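Local structure of Alr4995 protein (Nostoc sp., 6LRG) at residues 217-222 with 262-267; 120-125 with 166-171. The protein probably converts arginine to ornithine with release of ammonia in its N-terminal domain, and carries a C-terminal Rossmann-fold region that probably processes the ornithine further. All coordinates share one frame; numbering follows the deposited sequence.

Contact 1: residues 217-222 with 262-267. With ORN (L-ornithine), chain E.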
loop_
_atom_site.group_PDB
_atom_site.type_symbol
_atom_site.label_atom_id
_atom_site.label_comp_id
_atom_site.label_asym_id
_atom_site.label_seq_id
_atom_site.Cartn_x
_atom_site.Cartn_y
_atom_site.Cartn_z
ATOM N N ALA B 217 37.024 14.353 15.539
ATOM C CA ALA B 217 37.783 15.465 14.974
ATOM C C ALA B 217 37.558 16.777 15.729
ATOM O O ALA B 217 38.428 17.648 15.758
ATOM C CB ALA B 217 37.426 15.646 13.504
ATOM N N CYS B 218 36.386 16.923 16.335
ATOM C CA CYS B 218 36.051 18.159 17.025
ATOM C C CYS B 218 36.701 18.200 18.392
ATOM O O CYS B 218 36.782 19.247 19.044
ATOM C CB CYS B 218 34.547 18.296 17.148
ATOM S SG CYS B 218 33.782 18.728 15.577
ATOM N N ASN B 219 37.169 17.031 18.798
ATOM C CA ASN B 219 37.774 16.792 20.094
ATOM C C ASN B 219 39.292 17.046 20.001
ATOM O O ASN B 219 40.146 16.216 20.303
ATOM C CB ASN B 219 37.270 15.403 20.552
ATOM C CG ASN B 219 37.315 15.201 22.039
ATOM O OD1 ASN B 219 37.977 15.902 22.677
ATOM N ND2 ASN B 219 36.376 14.443 22.581
ATOM N N THR B 220 39.538 18.299 19.614
ATOM C CA THR B 220 40.807 18.877 19.213
ATOM C C THR B 220 41.295 19.915 20.208
ATOM O O THR B 220 40.538 20.805 20.611
ATOM C CB THR B 220 40.674 19.555 17.819
ATOM O OG1 THR B 220 40.911 18.595 16.784
ATOM C CG2 THR B 220 41.638 20.716 17.658
ATOM N N VAL B 221 42.557 19.783 20.606
ATOM C CA VAL B 221 43.222 20.787 21.413
ATOM C C VAL B 221 43.812 21.818 20.475
ATOM O O VAL B 221 44.495 21.474 19.515
ATOM C CB VAL B 221 44.309 20.161 22.283
ATOM C CG1 VAL B 221 45.027 21.221 23.089
ATOM C CG2 VAL B 221 43.693 19.121 23.191
ATOM N N ASN B 222 43.537 23.083 20.736
ATOM C CA ASN B 222 44.048 24.125 19.880
ATOM C C ASN B 222 44.947 25.057 20.650
ATOM O O ASN B 222 44.487 25.816 21.501
ATOM C CB ASN B 222 42.904 24.905 19.239
ATOM C CG ASN B 222 43.374 26.170 18.571
ATOM O OD1 ASN B 222 44.145 26.118 17.615
ATOM N ND2 ASN B 222 42.915 27.320 19.070
ATOM N N ALA B 262 41.313 13.728 22.336
ATOM C CA ALA B 262 42.325 14.692 22.733
ATOM C C ALA B 262 41.761 15.745 23.678
ATOM O O ALA B 262 42.303 15.913 24.772
ATOM C CB ALA B 262 42.960 15.352 21.506
ATOM N N LYS B 263 40.690 16.440 23.276
ATOM C CA LYS B 263 40.136 17.520 24.107
ATOM C C LYS B 263 39.748 16.985 25.479
ATOM O O LYS B 263 40.019 17.631 26.481
ATOM C CB LYS B 263 38.899 18.163 23.481
ATOM C CG LYS B 263 39.005 19.506 22.943
ATOM C CD LYS B 263 38.626 20.462 23.998
ATOM C CE LYS B 263 38.529 21.813 23.371
ATOM N NZ LYS B 263 37.853 22.748 24.274
ATOM N N CYS B 264 39.120 15.809 25.517
ATOM C CA CYS B 264 38.581 15.258 26.752
ATOM C C CYS B 264 39.649 14.966 27.775
ATOM O O CYS B 264 39.398 14.997 28.980
ATOM C CB CYS B 264 37.805 13.979 26.469
ATOM S SG CYS B 264 36.251 14.291 25.685
ATOM N N LEU B 265 40.841 14.669 27.280
ATOM C CA LEU B 265 41.963 14.335 28.137
ATOM C C LEU B 265 42.663 15.582 28.702
ATOM O O LEU B 265 43.568 15.463 29.523
ATOM C CB LEU B 265 42.945 13.465 27.356
ATOM C CG LEU B 265 42.397 12.070 27.060
ATOM C CD1 LEU B 265 43.205 11.370 25.973
ATOM C CD2 LEU B 265 42.358 11.248 28.340
ATOM N N THR B 266 42.229 16.767 28.273
ATOM C CA THR B 266 42.859 18.020 28.686
ATOM C C THR B 266 41.865 19.041 29.207
ATOM O O THR B 266 40.686 19.011 28.864
ATOM C CB THR B 266 43.636 18.704 27.523
ATOM O OG1 THR B 266 42.707 19.302 26.603
ATOM C CG2 THR B 266 44.534 17.717 26.788
ATOM N N LEU B 267 42.357 19.968 30.020
ATOM C CA LEU B 267 41.547 21.079 30.487
ATOM C C LEU B 267 42.412 22.319 30.551
ATOM O O LEU B 267 43.283 22.431 31.414
ATOM C CB LEU B 267 40.938 20.781 31.862
ATOM C CG LEU B 267 40.211 21.946 32.552
ATOM C CD1 LEU B 267 39.051 22.445 31.717
ATOM C CD2 LEU B 267 39.700 21.537 33.908
HETATM N N ORN E . 33.462 7.874 30.212
HETATM C CA ORN E . 33.371 9.301 30.227
HETATM C CB ORN E . 33.895 9.891 28.935
HETATM C CG ORN E . 33.840 11.403 29.000
HETATM C CD ORN E . 34.578 12.000 27.823
HETATM N NE ORN E . 34.136 13.341 27.591
HETATM C C ORN E . 31.923 9.677 30.442
HETATM O O ORN E . 31.607 10.704 31.097
HETATM O OXT ORN E . 31.029 8.928 29.979
#
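Asn219 and Cys264 meet in the ornithine pocket of the guanidine-group-modifying domain, where Cys264 is probably the nucleophile, as in related enzymes. Cys264 SG lies 3.0 Å from ornithine NE and accepts a hydrogen bond from Asn219 ND2 at 3.1 Å. The bond is nearly straight, 169° at the hydrogen, and the sulfur lies in the amide plane, so an asparagine suits this place: its flat amide can direct an N-H at the sulfur. With CG anti to the backbone N (chi1 -157°), the amide is carried out from an inverse gamma turn centred on Asn219, and its nitrogen ends beside Cys264 SG. That turn also offers Asn219 O, which accepts from Lys263 N at 3.0 Å. Beside it, the aliphatic part of Lys263 passes the backbone, CG lying 3.1 Å from Thr220 O. Val221 adds an apolar patch: CG2 is 4.2 Å from Ala262 CB and also touches Thr266, whose OG1 turns back to Lys263 O. Val221 and Thr266 rest on Leu48 of helix 34-49 and Phe7 of strand 6-9, while the backbone of Val221 pairs with Ile228 of strand 226-229.

Contact 2: residues 120-125 with 166-171. With ORN (L-ornithine), chain E.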
loop_
_atom_site.group_PDB
_atom_site.type_symbol
_atom_site.label_atom_id
_atom_site.label_comp_id
_atom_site.label_asym_id
_atom_site.label_seq_id
_atom_site.Cartn_x
_atom_site.Cartn_y
_atom_site.Cartn_z
ATOM N N ALA B 120 34.090 21.827 31.106
ATOM C CA ALA B 120 34.511 22.371 29.832
ATOM C C ALA B 120 34.189 21.364 28.749
ATOM O O ALA B 120 34.038 21.719 27.586
ATOM C CB ALA B 120 36.013 22.713 29.839
ATOM N N GLY B 121 34.059 20.104 29.144
ATOM C CA GLY B 121 33.694 19.054 28.210
ATOM C C GLY B 121 32.339 19.303 27.561
ATOM O O GLY B 121 32.060 18.812 26.464
ATOM N N ASP B 122 31.499 20.080 28.235
ATOM C CA ASP B 122 30.158 20.355 27.740
ATOM C C ASP B 122 29.945 21.852 27.546
ATOM O O ASP B 122 28.867 22.276 27.155
ATOM C CB ASP B 122 29.104 19.796 28.706
ATOM C CG ASP B 122 27.962 19.057 27.991
ATOM O OD1 ASP B 122 28.035 18.887 26.748
ATOM O OD2 ASP B 122 27.000 18.625 28.681
ATOM N N ALA B 123 30.965 22.655 27.824
ATOM C CA ALA B 123 30.816 24.101 27.723
ATOM C C ALA B 123 32.102 24.722 27.220
ATOM O O ALA B 123 33.115 24.729 27.921
ATOM C CB ALA B 123 30.420 24.705 29.065
ATOM N N LEU B 124 32.051 25.258 26.008
ATOM C CA LEU B 124 33.264 25.670 25.326
ATOM C C LEU B 124 33.355 27.159 25.131
ATOM O O LEU B 124 32.422 27.807 24.664
ATOM C CB LEU B 124 33.374 24.955 23.989
ATOM C CG LEU B 124 33.795 23.506 24.242
ATOM C CD1 LEU B 124 34.339 22.842 23.003
ATOM C CD2 LEU B 124 34.865 23.521 25.317
ATOM N N LEU B 125 34.503 27.698 25.511
ATOM C CA LEU B 125 34.729 29.123 25.439
ATOM C C LEU B 125 34.992 29.549 23.999
ATOM O O LEU B 125 35.621 28.830 23.221
ATOM C CB LEU B 125 35.897 29.504 26.332
ATOM C CG LEU B 125 35.753 30.699 27.259
ATOM C CD1 LEU B 125 34.428 30.669 27.980
ATOM C CD2 LEU B 125 36.898 30.682 28.261
ATOM N N PHE B 166 27.288 11.994 20.309
ATOM C CA PHE B 166 27.964 13.225 20.682
ATOM C C PHE B 166 27.263 13.839 21.873
ATOM O O PHE B 166 26.657 14.908 21.778
ATOM C CB PHE B 166 27.998 14.183 19.497
ATOM C CG PHE B 166 28.514 13.545 18.240
ATOM C CD1 PHE B 166 29.880 13.393 18.035
ATOM C CD2 PHE B 166 27.641 13.069 17.279
ATOM C CE1 PHE B 166 30.366 12.790 16.880
ATOM C CE2 PHE B 166 28.120 12.464 16.121
ATOM C CZ PHE B 166 29.482 12.323 15.924
ATOM N N TYR B 167 27.358 13.117 22.987
ATOM C CA TYR B 167 26.700 13.421 24.251
ATOM C C TYR B 167 27.355 14.590 25.010
ATOM O O TYR B 167 26.752 15.162 25.920
ATOM C CB TYR B 167 26.688 12.160 25.126
ATOM C CG TYR B 167 28.078 11.680 25.458
ATOM C CD1 TYR B 167 28.825 10.961 24.537
ATOM C CD2 TYR B 167 28.659 11.983 26.683
ATOM C CE1 TYR B 167 30.107 10.547 24.832
ATOM C CE2 TYR B 167 29.930 11.569 26.990
ATOM C CZ TYR B 167 30.658 10.851 26.066
ATOM O OH TYR B 167 31.951 10.449 26.375
ATOM N N HIS B 168 28.597 14.917 24.655
ATOM C CA HIS B 168 29.270 16.105 25.185
ATOM C C HIS B 168 29.491 17.100 24.068
ATOM O O HIS B 168 29.784 16.724 22.940
ATOM C CB HIS B 168 30.615 15.760 25.843
ATOM C CG HIS B 168 30.502 15.318 27.268
ATOM N ND1 HIS B 168 31.440 14.512 27.875
ATOM C CD2 HIS B 168 29.559 15.570 28.208
ATOM C CE1 HIS B 168 31.074 14.275 29.121
ATOM N NE2 HIS B 168 29.939 14.905 29.352
ATOM N N LEU B 169 29.357 18.374 24.391
ATOM C CA LEU B 169 29.571 19.439 23.424
ATOM C C LEU B 169 30.946 19.407 22.753
ATOM O O LEU B 169 31.070 19.725 21.572
ATOM C CB LEU B 169 29.385 20.785 24.103
ATOM C CG LEU B 169 29.333 21.970 23.151
ATOM C CD1 LEU B 169 28.182 21.753 22.192
ATOM C CD2 LEU B 169 29.181 23.283 23.928
ATOM N N ASP B 170 31.984 19.036 23.499
ATOM C CA ASP B 170 33.342 19.125 22.968
ATOM C C ASP B 170 33.662 17.980 22.011
ATOM O O ASP B 170 34.746 17.928 21.435
ATOM C CB ASP B 170 34.366 19.181 24.112
ATOM C CG ASP B 170 34.607 17.828 24.775
ATOM O OD1 ASP B 170 33.741 16.922 24.688
ATOM O OD2 ASP B 170 35.671 17.682 25.420
ATOM N N THR B 171 32.716 17.067 21.848
ATOM C CA THR B 171 32.866 15.975 20.895
ATOM C C THR B 171 32.267 16.311 19.520
ATOM O O THR B 171 32.262 15.467 18.632
ATOM C CB THR B 171 32.201 14.683 21.403
ATOM O OG1 THR B 171 30.786 14.779 21.220
ATOM C CG2 THR B 171 32.485 14.464 22.864
HETATM N N ORN E . 33.462 7.874 30.212
HETATM C CA ORN E . 33.371 9.301 30.227
HETATM C CB ORN E . 33.895 9.891 28.935
HETATM C CG ORN E . 33.840 11.403 29.000
HETATM C CD ORN E . 34.578 12.000 27.823
HETATM N NE ORN E . 34.136 13.341 27.591
HETATM C C ORN E . 31.923 9.677 30.442
HETATM O O ORN E . 31.607 10.704 31.097
HETATM O OXT ORN E . 31.029 8.928 29.979
HETATM O O HOH W 1 25.128 17.130 27.427
#
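Leu169 N and Asp170 N donate to two successive residues of the facing segment. Leu169 N meets Asp122 OD1 at 2.8 Å with an angle of 158° at the hydrogen, and Asp170 N reaches Gly121 O at 3.0 Å. The other carboxylate oxygen, Asp122 OD2, accepts from a water at 2.7 Å that also donates to Tyr167 O, and is hydrogen-bonded to Ser140 OG, so the acid is held at both oxygens. Replacing Asp122 by an alanine is likely to leave Leu169 N and the bridging water without their acceptor, and the backbone beside His168 able to shift. The side chains of Asp122 and His168 cross at about a right angle, with the carboxylate and ring planes 66° apart and Asp122 CG 3.8 Å from His168 CD2. His168 NE2 is hydrogen-bonded to Glu118, which fixes the ring; CG lies anti to the carbonyl carbon (chi1 -84°), placing His168 ND1 to accept from ornithine NE at 3.0 Å, at the ring edge. This pairing of a histidine with an acid beside the ligand is consistent with the catalytic histidine of the guanidine-modifying fold. Tyr167 CE2 lies 3.4 Å above one face of the His168 imidazole, near its rim, while the tyrosine hydroxyl bonds to Gly259 O and touches the ligand's CB. Behind the histidine the chain makes a 3-10 turn at 169-171, tied by Thr171 OG1 to His168 O. Gly121 lets the backbone come close, its carbonyl oxygen beside His168 CB. Further out, Leu169 CD2 lies 3.4 Å from Asp122 O, and Leu124 CD1 rests 3.8 Å from Asp170 CB. Leu124 belongs to strand 123-125, at one end of a six-stranded mixed sheet, and its backbone pairs with Trp133 of strand 132-136.

The two contacts come in series along the chain, 120-125 with 166-171 closing before 217-222 with 262-267 opens, yet their centres lie only 10 Å apart. They draw on different sheets: contact 2 on strand 123-125, and contact 1 on the edge strand 221-223 of a separate three-stranded sheet. They also touch directly, Cys264 SG approaching Asp170 OD2 at 3.4 Å and Lys263 NZ packing on Leu124 CD2. Both reach the same ornithine, contact 1 through its cysteine and contact 2 through its histidine, so sequence-distant parts of one domain converge on one pocket, which Asp65 and Arg90 also help to form.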